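Local coordinates for extracellular solute-binding protein (Conexibacter woesei, PDB 4P98) that probably binds a small solute, perhaps a nucleoside, outside the cell membrane for uptake by an ABC transporter, at residues V80-L91 / F102-R113; F155-R164 / Y176-F184. All blocks are in the same frame, centred on the assembly; numbering follows the deposited sequence.

Contact 1: V80-L91 / F102-R113; sequences VGHGIDVSEPIL and FSASGDATLAER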
loop_
_atom_site.group_PDB
_atom_site.type_symbol
_atom_site.label_atom_id
_atom_site.label_comp_id
_atom_site.label_asym_id
_atom_site.label_seq_id
_atom_site.Cartn_x
_atom_site.Cartn_y
_atom_site.Cartn_z
ATOM N N VAL A 80 10.371 -6.812 12.928
ATOM C CA VAL A 80 9.318 -6.731 11.933
ATOM C C VAL A 80 9.895 -6.874 10.523
ATOM O O VAL A 80 10.701 -6.046 10.092
ATOM C CB VAL A 80 8.615 -5.371 12.049
ATOM C CG1 VAL A 80 7.544 -5.219 10.981
ATOM C CG2 VAL A 80 8.032 -5.174 13.447
ATOM N N GLY A 81 9.475 -7.913 9.807
ATOM C CA GLY A 81 9.820 -8.075 8.404
ATOM C C GLY A 81 8.720 -7.519 7.542
ATOM O O GLY A 81 7.577 -8.031 7.553
ATOM N N HIS A 82 9.047 -6.467 6.799
ATOM C CA HIS A 82 8.064 -5.774 5.986
ATOM C C HIS A 82 8.153 -6.199 4.525
ATOM O O HIS A 82 9.077 -5.800 3.803
ATOM C CB HIS A 82 8.218 -4.267 6.123
ATOM C CG HIS A 82 7.179 -3.501 5.386
ATOM N ND1 HIS A 82 5.840 -3.580 5.701
ATOM C CD2 HIS A 82 7.274 -2.639 4.351
ATOM C CE1 HIS A 82 5.157 -2.798 4.890
ATOM N NE2 HIS A 82 6.005 -2.219 4.058
ATOM N N GLY A 83 7.186 -7.003 4.096
ATOM C CA GLY A 83 7.145 -7.510 2.725
ATOM C C GLY A 83 7.264 -9.020 2.679
ATOM O O GLY A 83 8.012 -9.613 3.451
ATOM N N ILE A 84 6.531 -9.643 1.760
ATOM C CA ILE A 84 6.496 -11.104 1.657
ATOM C C ILE A 84 7.897 -11.713 1.432
ATOM O O ILE A 84 8.187 -12.807 1.909
ATOM C CB ILE A 84 5.462 -11.548 0.575
ATOM C CG1 ILE A 84 5.168 -13.055 0.663
ATOM C CG2 ILE A 84 5.898 -11.111 -0.823
ATOM C CD1 ILE A 84 4.043 -13.541 -0.261
ATOM N N ASP A 85 8.779 -10.987 0.749
ATOM C CA ASP A 85 10.139 -11.491 0.479
ATOM C C ASP A 85 10.970 -11.681 1.755
ATOM O O ASP A 85 11.911 -12.463 1.769
ATOM C CB ASP A 85 10.880 -10.568 -0.490
ATOM C CG ASP A 85 10.309 -10.606 -1.904
ATOM O OD1 ASP A 85 9.585 -11.557 -2.253
ATOM O OD2 ASP A 85 10.596 -9.661 -2.673
ATOM N N VAL A 86 10.607 -10.977 2.823
ATOM C CA VAL A 86 11.296 -11.069 4.108
ATOM C C VAL A 86 10.598 -12.067 5.043
ATOM O O VAL A 86 11.113 -12.387 6.113
ATOM C CB VAL A 86 11.373 -9.669 4.768
ATOM C CG1 VAL A 86 12.335 -9.652 5.946
ATOM C CG2 VAL A 86 11.808 -8.632 3.739
ATOM N N SER A 87 9.449 -12.600 4.634
ATOM C CA SER A 87 8.631 -13.420 5.555
ATOM C C SER A 87 9.315 -14.723 5.942
ATOM O O SER A 87 9.326 -15.102 7.108
ATOM C CB SER A 87 7.236 -13.690 4.989
ATOM O OG SER A 87 7.280 -14.409 3.781
ATOM N N GLU A 88 9.896 -15.410 4.971
ATOM C CA GLU A 88 10.514 -16.689 5.274
ATOM C C GLU A 88 11.704 -16.549 6.247
ATOM O O GLU A 88 11.785 -17.290 7.223
ATOM C CB GLU A 88 10.873 -17.441 3.979
ATOM C CG GLU A 88 11.079 -18.927 4.167
ATOM C CD GLU A 88 9.964 -19.585 4.958
ATOM O OE1 GLU A 88 8.780 -19.436 4.564
ATOM O OE2 GLU A 88 10.283 -20.234 5.984
ATOM N N PRO A 89 12.605 -15.581 6.019
ATOM C CA PRO A 89 13.676 -15.341 7.003
ATOM C C PRO A 89 13.146 -15.038 8.401
ATOM O O PRO A 89 13.677 -15.557 9.389
ATOM C CB PRO A 89 14.410 -14.126 6.448
ATOM C CG PRO A 89 14.090 -14.087 5.007
ATOM C CD PRO A 89 12.848 -14.870 4.750
ATOM N N ILE A 90 12.104 -14.210 8.493
ATOM C CA ILE A 90 11.483 -13.958 9.788
ATOM C C ILE A 90 11.043 -15.265 10.438
ATOM O O ILE A 90 11.358 -15.512 11.594
ATOM C CB ILE A 90 10.270 -13.014 9.702
ATOM C CG1 ILE A 90 10.709 -11.587 9.387
ATOM C CG2 ILE A 90 9.464 -13.060 11.006
ATOM C CD1 ILE A 90 11.320 -10.855 10.567
ATOM N N LEU A 91 10.334 -16.111 9.697
ATOM C CA LEU A 91 9.802 -17.337 10.294
ATOM C C LEU A 91 10.907 -18.291 10.755
ATOM O O LEU A 91 10.759 -18.952 11.769
ATOM C CB LEU A 91 8.863 -18.060 9.333
ATOM C CG LEU A 91 7.634 -17.265 8.891
ATOM C CD1 LEU A 91 6.911 -18.028 7.808
ATOM C CD2 LEU A 91 6.709 -17.026 10.064
ATOM N N PHE A 102 8.195 -11.407 16.697
ATOM C CA PHE A 102 8.416 -11.163 15.275
ATOM C C PHE A 102 7.120 -10.894 14.527
ATOM O O PHE A 102 6.058 -11.383 14.921
ATOM C CB PHE A 102 9.096 -12.374 14.637
ATOM C CG PHE A 102 10.446 -12.701 15.228
ATOM C CD1 PHE A 102 10.555 -13.462 16.381
ATOM C CD2 PHE A 102 11.607 -12.258 14.611
ATOM C CE1 PHE A 102 11.798 -13.756 16.927
ATOM C CE2 PHE A 102 12.856 -12.558 15.143
ATOM C CZ PHE A 102 12.950 -13.301 16.296
ATOM N N SER A 103 7.227 -10.137 13.437
ATOM C CA SER A 103 6.109 -9.900 12.527
ATOM C C SER A 103 6.520 -10.207 11.102
ATOM O O SER A 103 7.640 -9.892 10.686
ATOM C CB SER A 103 5.637 -8.459 12.626
ATOM O OG SER A 103 4.761 -8.113 11.570
ATOM N N ALA A 104 5.609 -10.809 10.353
ATOM C CA ALA A 104 5.845 -11.119 8.948
ATOM C C ALA A 104 4.596 -10.800 8.147
ATOM O O ALA A 104 3.485 -10.813 8.691
ATOM C CB ALA A 104 6.217 -12.586 8.791
ATOM N N SER A 105 4.777 -10.505 6.862
ATOM C CA SER A 105 3.656 -10.227 5.980
ATOM C C SER A 105 3.614 -11.229 4.862
ATOM O O SER A 105 4.634 -11.809 4.509
ATOM C CB SER A 105 3.725 -8.798 5.438
ATOM O OG SER A 105 4.813 -8.593 4.531
ATOM N N GLY A 106 2.434 -11.444 4.290
ATOM C CA GLY A 106 2.328 -12.389 3.184
ATOM C C GLY A 106 0.916 -12.562 2.694
ATOM O O GLY A 106 0.104 -11.645 2.799
ATOM N N ASP A 107 0.627 -13.748 2.165
ATOM C CA ASP A 107 -0.722 -14.058 1.681
ATOM C C ASP A 107 -1.514 -14.755 2.790
ATOM O O ASP A 107 -0.996 -14.940 3.899
ATOM C CB ASP A 107 -0.679 -14.848 0.362
ATOM C CG ASP A 107 -0.076 -16.230 0.495
ATOM O OD1 ASP A 107 -0.106 -16.828 1.592
ATOM O OD2 ASP A 107 0.416 -16.734 -0.537
ATOM N N ALA A 108 -2.761 -15.122 2.505
ATOM C CA ALA A 108 -3.656 -15.653 3.537
ATOM C C ALA A 108 -3.120 -16.945 4.145
ATOM O O ALA A 108 -3.437 -17.273 5.277
ATOM C CB ALA A 108 -5.052 -15.873 2.967
ATOM N N THR A 109 -2.287 -17.670 3.402
ATOM C CA THR A 109 -1.724 -18.934 3.896
ATOM C C THR A 109 -0.678 -18.753 5.014
ATOM O O THR A 109 -0.315 -19.714 5.680
ATOM C CB THR A 109 -1.094 -19.773 2.760
ATOM O OG1 THR A 109 0.097 -19.139 2.281
ATOM C CG2 THR A 109 -2.073 -19.956 1.606
ATOM N N LEU A 110 -0.189 -17.538 5.213
ATOM C CA LEU A 110 0.756 -17.270 6.306
ATOM C C LEU A 110 0.158 -17.551 7.694
ATOM O O LEU A 110 0.876 -17.972 8.602
ATOM C CB LEU A 110 1.259 -15.829 6.217
ATOM C CG LEU A 110 2.143 -15.296 7.336
ATOM C CD1 LEU A 110 3.425 -16.104 7.448
ATOM C CD2 LEU A 110 2.467 -13.831 7.075
ATOM N N ALA A 111 -1.143 -17.332 7.855
ATOM C CA ALA A 111 -1.807 -17.556 9.146
ATOM C C ALA A 111 -1.532 -18.954 9.720
ATOM O O ALA A 111 -1.322 -19.085 10.925
ATOM C CB ALA A 111 -3.305 -17.306 9.049
ATOM N N GLU A 112 -1.534 -19.948 8.820
ATOM C CA GLU A 112 -1.256 -21.368 9.104
ATOM C C GLU A 112 0.134 -21.619 9.689
ATOM O O GLU A 112 0.317 -22.481 10.542
ATOM C CB GLU A 112 -1.306 -22.177 7.792
ATOM C CG GLU A 112 -2.673 -22.559 7.246
ATOM C CD GLU A 112 -2.653 -22.716 5.733
ATOM O OE1 GLU A 112 -1.549 -22.668 5.147
ATOM O OE2 GLU A 112 -3.728 -22.883 5.124
ATOM N N ARG A 113 1.101 -20.852 9.207
ATOM C CA ARG A 113 2.529 -21.164 9.325
ATOM C C ARG A 113 3.248 -20.361 10.413
ATOM O O ARG A 113 4.471 -20.355 10.472
ATOM C CB ARG A 113 3.186 -20.945 7.956
ATOM C CG ARG A 113 2.446 -21.666 6.824
ATOM C CD ARG A 113 2.993 -21.316 5.453
ATOM N NE ARG A 113 4.440 -21.465 5.486
ATOM C CZ ARG A 113 5.329 -20.503 5.254
ATOM N NH1 ARG A 113 4.944 -19.277 4.891
ATOM N NH2 ARG A 113 6.628 -20.789 5.358
HETATM O O HOH W 1 7.535 -10.461 6.122
HETATM O O HOH W 2 5.472 -7.130 9.117
#
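The guanidinium of R113 meets the carboxylate of E88 at its edge: NH2 gives a hydrogen bond of 2.7 Å to E88 OE1, nearly in the guanidinium plane and on the syn lone pair, and the two flat groups are turned 41° apart. This is a salt bridge near the surface, and L91 CD1 packs obliquely against the same guanidinium while also touching L110 CD1. E88 starts out pointing away from its partner, and the bend at chi2 (49°) brings its carboxylate back to the arginine. Of the rings, H82 turns away to stack on F34 and bond F34 O through NE2, whereas F102 is met obliquely by I90 CG2, whose closest approach is 3.7 Å to F102 CB. The same methyl also rests on A104 CB, and the CG1 branch of I90 lies near S103 O. S87 CB packs against S105 O and, at longer range, A104 CB, while S87 OG turns back to its own helix and bonds I84 O at 2.6 Å in the carbonyl plane.

Between the strands, G81 N donates to S103 O at 2.8 Å, an almost straight bond (167°). Farther along, the strands part: G81 O and S105 N are 3.8 Å apart, and a water links them, giving a proton to G81 O and to G83 O and taking one from S105 N. S105 OG, set between its backbone N and carbonyl carbon, accepts from G83 N in a bent bond. Strand 118-123 flanks the far side of strand 101-105, and helix 61-73 packs on I90. Strand 78-82, helix 84-94 and strand 101-105 form a right-handed beta-alpha-beta crossover, the repeating unit of the Rossmann-like lobes of periplasmic-binding-protein folds.

Contact 2: F155-R164 / Y176-F184; sequences FVLATHKGIR and YEETYTGRF
Y180 lays the CE1 corner of its ring over the centre of one face of the H160 imidazole, 3.6 Å above the plane, with the two rings inclined at 45°. V156 CG1 and L157 CD2 both approach the tyrosine ring obliquely, the leucine methyl lying 3.5 Å from Y180 OH. In the plane of the imidazole, H160 ND1 donates to E178 OE1 at 2.8 Å. That oxygen is also gripped by Y176 OH, which reaches it from the opposite face of the carboxylate plane. E178 points this oxygen at the helix because CG stands between the backbone N and the carbonyl carbon (chi1 72°) and the chain beyond runs extended. Replacing H160 by an alanine removes the imidazole and would probably leave E178 OE1 with Y176 OH but without the ND1 donor, and a gap beside the Y180 ring.

R164 spreads its guanidinium so that Y176 CD2 lies over its centre, while the two planes stand 75° apart. NH2 makes a long salt bridge of 3.6 Å to E178 OE2 at the guanidinium edge, and a water joins R164 NH1 to Y176 O. I163 CG2 packs obliquely on the Y176 ring, and F155 CZ meets F184 CZ edge to edge at 3.7 Å. The segment 155-164 of helix 154-170 runs nearly antiparallel to residues 176-180, in the outermost strand 175-180, which pairs with strand 144-149. H160 NE2 bonds T208 in the loop after strand 205-207, and helix 187-199 covers the other face of the edge strand through E177 and T179.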
loop_
_atom_site.group_PDB
_atom_site.type_symbol
_atom_site.label_atom_id
_atom_site.label_comp_id
_atom_site.label_asym_id
_atom_site.label_seq_id
_atom_site.Cartn_x
_atom_site.Cartn_y
_atom_site.Cartn_z
ATOM N N PHE A 155 -0.898 -10.046 -9.622
ATOM C CA PHE A 155 -1.290 -9.021 -8.646
ATOM C C PHE A 155 -1.529 -7.657 -9.305
ATOM O O PHE A 155 -2.362 -6.895 -8.841
ATOM C CB PHE A 155 -0.296 -8.908 -7.466
ATOM C CG PHE A 155 0.992 -8.176 -7.780
ATOM C CD1 PHE A 155 2.075 -8.845 -8.351
ATOM C CD2 PHE A 155 1.142 -6.833 -7.454
ATOM C CE1 PHE A 155 3.260 -8.177 -8.625
ATOM C CE2 PHE A 155 2.327 -6.163 -7.718
ATOM C CZ PHE A 155 3.383 -6.838 -8.308
ATOM N N VAL A 156 -0.788 -7.352 -10.377
ATOM C CA VAL A 156 -0.994 -6.113 -11.107
ATOM C C VAL A 156 -2.343 -6.142 -11.847
ATOM O O VAL A 156 -3.129 -5.195 -11.763
ATOM C CB VAL A 156 0.166 -5.847 -12.094
ATOM C CG1 VAL A 156 -0.087 -4.579 -12.896
ATOM C CG2 VAL A 156 1.467 -5.743 -11.328
ATOM N N LEU A 157 -2.617 -7.234 -12.548
ATOM C CA LEU A 157 -3.906 -7.408 -13.244
ATOM C C LEU A 157 -5.092 -7.352 -12.258
ATOM O O LEU A 157 -6.152 -6.784 -12.562
ATOM C CB LEU A 157 -3.914 -8.722 -14.019
ATOM C CG LEU A 157 -2.938 -8.854 -15.194
ATOM C CD1 LEU A 157 -2.983 -10.255 -15.782
ATOM C CD2 LEU A 157 -3.250 -7.818 -16.258
ATOM N N ALA A 158 -4.890 -7.900 -11.068
ATOM C CA ALA A 158 -5.905 -7.824 -10.007
ATOM C C ALA A 158 -6.132 -6.371 -9.537
ATOM O O ALA A 158 -7.290 -5.933 -9.357
ATOM C CB ALA A 158 -5.525 -8.718 -8.840
ATOM N N THR A 159 -5.041 -5.626 -9.370
ATOM C CA THR A 159 -5.128 -4.225 -8.987
ATOM C C THR A 159 -5.959 -3.454 -10.013
ATOM O O THR A 159 -6.840 -2.664 -9.648
ATOM C CB THR A 159 -3.733 -3.576 -8.854
ATOM O OG1 THR A 159 -2.937 -4.300 -7.886
ATOM C CG2 THR A 159 -3.855 -2.133 -8.401
ATOM N N HIS A 160 -5.666 -3.683 -11.290
ATOM C CA HIS A 160 -6.370 -3.014 -12.386
ATOM C C HIS A 160 -7.826 -3.427 -12.532
ATOM O O HIS A 160 -8.675 -2.594 -12.886
ATOM C CB HIS A 160 -5.628 -3.217 -13.696
ATOM C CG HIS A 160 -4.444 -2.321 -13.833
ATOM N ND1 HIS A 160 -4.358 -1.343 -14.798
ATOM C CD2 HIS A 160 -3.318 -2.217 -13.093
ATOM C CE1 HIS A 160 -3.217 -0.692 -14.662
ATOM N NE2 HIS A 160 -2.570 -1.198 -13.632
ATOM N N LYS A 161 -8.116 -4.700 -12.286
ATOM C CA LYS A 161 -9.505 -5.168 -12.246
ATOM C C LYS A 161 -10.261 -4.431 -11.130
ATOM O O LYS A 161 -11.421 -4.046 -11.306
ATOM C CB LYS A 161 -9.556 -6.693 -12.071
ATOM C CG LYS A 161 -10.888 -7.326 -12.423
ATOM C CD LYS A 161 -10.784 -8.841 -12.516
ATOM C CE LYS A 161 -12.110 -9.465 -12.918
ATOM N NZ LYS A 161 -12.045 -10.951 -12.838
ATOM N N GLY A 162 -9.588 -4.212 -10.001
ATOM C CA GLY A 162 -10.118 -3.409 -8.900
ATOM C C GLY A 162 -10.444 -1.976 -9.276
ATOM O O GLY A 162 -11.530 -1.474 -8.961
ATOM N N ILE A 163 -9.519 -1.315 -9.971
ATOM C CA ILE A 163 -9.734 0.066 -10.405
ATOM C C ILE A 163 -10.993 0.172 -11.238
ATOM O O ILE A 163 -11.827 1.061 -11.014
ATOM C CB ILE A 163 -8.554 0.614 -11.249
ATOM C CG1 ILE A 163 -7.304 0.740 -10.384
ATOM C CG2 ILE A 163 -8.916 1.984 -11.845
ATOM C CD1 ILE A 163 -6.071 1.150 -11.163
ATOM N N ARG A 164 -11.115 -0.730 -12.206
ATOM C CA ARG A 164 -12.239 -0.731 -13.125
ATOM C C ARG A 164 -13.546 -0.897 -12.350
ATOM O O ARG A 164 -14.519 -0.174 -12.593
ATOM C CB ARG A 164 -12.072 -1.847 -14.148
ATOM C CG ARG A 164 -12.955 -1.723 -15.375
ATOM C CD ARG A 164 -12.800 -2.928 -16.299
ATOM N NE ARG A 164 -11.571 -2.897 -17.100
ATOM C CZ ARG A 164 -11.459 -2.358 -18.319
ATOM N NH1 ARG A 164 -12.505 -1.776 -18.918
ATOM N NH2 ARG A 164 -10.287 -2.391 -18.954
ATOM N N TYR A 176 -12.868 4.114 -19.588
ATOM C CA TYR A 176 -11.630 3.688 -18.948
ATOM C C TYR A 176 -10.715 3.036 -19.977
ATOM O O TYR A 176 -11.161 2.224 -20.787
ATOM C CB TYR A 176 -11.960 2.706 -17.823
ATOM C CG TYR A 176 -10.764 2.093 -17.125
ATOM C CD1 TYR A 176 -10.109 2.753 -16.088
ATOM C CD2 TYR A 176 -10.291 0.847 -17.508
ATOM C CE1 TYR A 176 -9.013 2.173 -15.449
ATOM C CE2 TYR A 176 -9.200 0.268 -16.889
ATOM C CZ TYR A 176 -8.576 0.925 -15.861
ATOM O OH TYR A 176 -7.500 0.318 -15.270
ATOM N N GLU A 177 -9.438 3.410 -19.937
ATOM C CA GLU A 177 -8.406 2.766 -20.744
ATOM C C GLU A 177 -7.188 2.582 -19.860
ATOM O O GLU A 177 -6.934 3.383 -18.960
ATOM C CB GLU A 177 -8.034 3.608 -21.977
ATOM C CG GLU A 177 -7.290 2.815 -23.046
ATOM C CD GLU A 177 -6.826 3.655 -24.237
ATOM O OE1 GLU A 177 -7.396 4.747 -24.490
ATOM O OE2 GLU A 177 -5.880 3.211 -24.931
ATOM N N GLU A 178 -6.434 1.526 -20.116
ATOM C CA GLU A 178 -5.224 1.269 -19.354
ATOM C C GLU A 178 -4.108 0.763 -20.267
ATOM O O GLU A 178 -4.355 0.208 -21.341
ATOM C CB GLU A 178 -5.503 0.275 -18.225
ATOM C CG GLU A 178 -5.736 -1.143 -18.712
ATOM C CD GLU A 178 -6.442 -2.025 -17.704
ATOM O OE1 GLU A 178 -6.535 -1.668 -16.510
ATOM O OE2 GLU A 178 -6.891 -3.101 -18.126
ATOM N N THR A 179 -2.881 0.979 -19.820
ATOM C CA THR A 179 -1.691 0.565 -20.541
ATOM C C THR A 179 -0.704 0.005 -19.539
ATOM O O THR A 179 -0.531 0.554 -18.449
ATOM C CB THR A 179 -1.033 1.768 -21.254
ATOM O OG1 THR A 179 -1.944 2.314 -22.206
ATOM C CG2 THR A 179 0.229 1.362 -21.984
ATOM N N TYR A 180 -0.036 -1.070 -19.928
ATOM C CA TYR A 180 1.005 -1.684 -19.119
ATOM C C TYR A 180 2.387 -1.437 -19.736
ATOM O O TYR A 180 2.565 -1.617 -20.933
ATOM C CB TYR A 180 0.727 -3.178 -19.015
ATOM C CG TYR A 180 -0.551 -3.497 -18.273
ATOM C CD1 TYR A 180 -0.608 -3.430 -16.884
ATOM C CD2 TYR A 180 -1.708 -3.876 -18.957
ATOM C CE1 TYR A 180 -1.788 -3.719 -16.196
ATOM C CE2 TYR A 180 -2.884 -4.164 -18.273
ATOM C CZ TYR A 180 -2.910 -4.091 -16.889
ATOM O OH TYR A 180 -4.076 -4.388 -16.203
ATOM N N THR A 181 3.356 -1.016 -18.925
ATOM C CA THR A 181 4.712 -0.791 -19.431
ATOM C C THR A 181 5.521 -2.068 -19.623
ATOM O O THR A 181 6.505 -2.053 -20.359
ATOM C CB THR A 181 5.544 0.128 -18.530
ATOM O OG1 THR A 181 5.842 -0.536 -17.298
ATOM C CG2 THR A 181 4.828 1.438 -18.259
ATOM N N GLY A 182 5.132 -3.150 -18.941
ATOM C CA GLY A 182 5.885 -4.409 -18.965
ATOM C C GLY A 182 7.008 -4.504 -17.942
ATOM O O GLY A 182 7.662 -5.538 -17.851
ATOM N N ARG A 183 7.224 -3.443 -17.163
ATOM C CA ARG A 183 8.390 -3.323 -16.269
ATOM C C ARG A 183 8.002 -2.724 -14.937
ATOM O O ARG A 183 7.026 -1.985 -14.861
ATOM C CB ARG A 183 9.437 -2.389 -16.887
ATOM C CG ARG A 183 9.992 -2.843 -18.218
ATOM C CD ARG A 183 10.959 -4.002 -18.041
ATOM N NE ARG A 183 11.720 -4.245 -19.268
ATOM C CZ ARG A 183 11.417 -5.146 -20.208
ATOM N NH1 ARG A 183 10.352 -5.941 -20.098
ATOM N NH2 ARG A 183 12.197 -5.255 -21.279
ATOM N N PHE A 184 8.764 -3.023 -13.886
ATOM C CA PHE A 184 8.642 -2.268 -12.639
ATOM C C PHE A 184 9.527 -1.019 -12.694
ATOM O O PHE A 184 10.660 -1.100 -13.137
ATOM C CB PHE A 184 9.086 -3.093 -11.439
ATOM C CG PHE A 184 8.155 -4.219 -11.082
ATOM C CD1 PHE A 184 6.837 -3.973 -10.751
ATOM C CD2 PHE A 184 8.623 -5.524 -11.026
ATOM C CE1 PHE A 184 5.988 -5.006 -10.389
ATOM C CE2 PHE A 184 7.779 -6.567 -10.673
ATOM C CZ PHE A 184 6.462 -6.306 -10.348
HETATM O O HOH W 3 -8.867 -3.384 -15.711
HETATM O O HOH W 4 -11.236 -0.464 -21.049
#

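How the contacts relate
Contacts 1 and 2 show one beta-alpha-beta principle in two different sheets, their centres about 25 Å apart and their nearest atoms about 9 Å. Contact 1 is mostly buried: it joins neighbouring strands inside the six-stranded sheet as well as the helix between them, so backbone bonding and small or aliphatic side chains dominate, with its one salt bridge toward the surface. Contact 2 is only partly buried and involves the outermost strand of the five-stranded sheet. There, helix and strand axes stay 10.4 Å apart, no direct backbone bond crosses, and long aromatic and charged side chains span the distance around a carboxylate.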